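Local coordinates for DNA polymerase III, gamma subunit-related protein (Thermotoga maritima, PDB 2GNO) that is related to the gamma subunit of DNA polymerase III and probably binds DNA, at residues E60-G63 with I64-R68. Numbering follows the deposited sequence.
Sequences ENIG and IDDIR
Asp66 turns its carboxylate back onto the backbone N of Gly63, the N-cap residue of helix 64-74, and so makes the side-chain-to-backbone half of a capping box, the glycine having no side chain for the reciprocal bond. The N-H of Gly63 meets OD2 of Asp66 at 3.2 Å on the anti side of the carboxylate, 30° out of its plane, and the bond is bent, with an N-H...O angle of 135°. CG of Asp66 stands beside its own backbone N, opposite the carbonyl carbon (chi1 -64°), which carries the carboxylate back to the N-cap amide. A water donates to OD2 of Asp66 at 2.6 Å and also to Asn61 O, so this one oxygen accepts from both a backbone amide and a solvent molecule. CG2 of Ile62 lies 3.7 Å from OD2 of Asp66, while the Ile62 backbone is hydrogen-bonded to Arg93 and Thr95, tying the approach to the helix into this P-loop NTPase-related domain. With an alanine at Asp66, the Gly63 N-H would probably lose its acceptor and the bridging water one of its two anchors. The helix's first turn is closed by Ile67 N, which donates to Gly63 O at 3.3 Å.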
loop_
_atom_site.group_PDB
_atom_site.type_symbol
_atom_site.label_atom_id
_atom_site.label_comp_id
_atom_site.label_asym_id
_atom_site.label_seq_id
_atom_site.Cartn_x
_atom_site.Cartn_y
_atom_site.Cartn_z
ATOM N N GLU A 60 4.168 7.268 9.890
ATOM C CA GLU A 60 2.846 6.797 10.343
ATOM C C GLU A 60 1.937 7.893 10.932
ATOM O O GLU A 60 0.917 7.557 11.538
ATOM C CB GLU A 60 3.030 5.693 11.410
ATOM N N ASN A 61 2.274 9.174 10.735
ATOM C CA ASN A 61 1.475 10.306 11.253
ATOM C C ASN A 61 1.258 11.455 10.269
ATOM O O ASN A 61 2.191 11.863 9.577
ATOM C CB ASN A 61 2.197 10.954 12.429
ATOM C CG ASN A 61 2.425 10.010 13.579
ATOM O OD1 ASN A 61 1.514 9.306 14.039
ATOM N ND2 ASN A 61 3.635 10.029 14.085
ATOM N N ILE A 62 0.044 12.006 10.257
ATOM C CA ILE A 62 -0.300 13.184 9.451
ATOM C C ILE A 62 -0.528 14.261 10.518
ATOM O O ILE A 62 -1.528 14.220 11.225
ATOM C CB ILE A 62 -1.551 12.981 8.592
ATOM C CG1 ILE A 62 -1.286 11.904 7.541
ATOM C CG2 ILE A 62 -1.930 14.307 7.879
ATOM C CD1 ILE A 62 -2.546 11.535 6.688
ATOM N N GLY A 63 0.398 15.212 10.629
ATOM C CA GLY A 63 0.317 16.252 11.629
ATOM C C GLY A 63 -0.411 17.528 11.269
ATOM O O GLY A 63 -0.828 17.731 10.127
ATOM N N ILE A 64 -0.539 18.398 12.275
ATOM C CA ILE A 64 -1.205 19.693 12.119
ATOM C C ILE A 64 -0.506 20.567 11.063
ATOM O O ILE A 64 -1.168 21.388 10.437
ATOM C CB ILE A 64 -1.398 20.450 13.489
ATOM C CG1 ILE A 64 -2.271 21.710 13.314
ATOM C CG2 ILE A 64 -0.064 20.803 14.152
ATOM C CD1 ILE A 64 -2.677 22.367 14.622
ATOM N N ASP A 65 0.797 20.360 10.854
ATOM C CA ASP A 65 1.556 21.091 9.858
ATOM C C ASP A 65 1.023 20.702 8.465
ATOM O O ASP A 65 0.890 21.574 7.603
ATOM C CB ASP A 65 3.048 20.770 9.975
ATOM C CG ASP A 65 3.947 21.780 9.247
ATOM O OD1 ASP A 65 3.470 22.840 8.778
ATOM O OD2 ASP A 65 5.164 21.523 9.182
ATOM N N ASP A 66 0.748 19.405 8.241
ATOM C CA ASP A 66 0.171 18.943 6.965
ATOM C C ASP A 66 -1.197 19.570 6.772
ATOM O O ASP A 66 -1.552 19.905 5.655
ATOM C CB ASP A 66 0.044 17.417 6.875
ATOM C CG ASP A 66 1.380 16.708 6.893
ATOM O OD1 ASP A 66 2.304 17.129 6.166
ATOM O OD2 ASP A 66 1.495 15.707 7.627
ATOM N N ILE A 67 -1.958 19.759 7.849
ATOM C CA ILE A 67 -3.281 20.382 7.747
ATOM C C ILE A 67 -3.140 21.876 7.402
ATOM O O ILE A 67 -3.953 22.416 6.663
ATOM C CB ILE A 67 -4.136 20.151 9.002
ATOM C CG1 ILE A 67 -4.281 18.636 9.290
ATOM C CG2 ILE A 67 -5.518 20.802 8.870
ATOM C CD1 ILE A 67 -4.773 17.764 8.156
ATOM N N ARG A 68 -2.118 22.539 7.919
ATOM C CA ARG A 68 -1.911 23.941 7.562
ATOM C C ARG A 68 -1.633 24.040 6.068
ATOM O O ARG A 68 -2.186 24.908 5.423
ATOM C CB ARG A 68 -0.795 24.589 8.359
ATOM C CG ARG A 68 -1.131 24.761 9.809
ATOM C CD ARG A 68 -0.087 25.580 10.508
ATOM N NE ARG A 68 -0.303 25.567 11.956
ATOM C CZ ARG A 68 0.325 24.790 12.852
ATOM N NH1 ARG A 68 1.291 23.920 12.508
ATOM N NH2 ARG A 68 -0.003 24.912 14.137
HETATM O O HOH W 1 3.444 14.687 8.938
#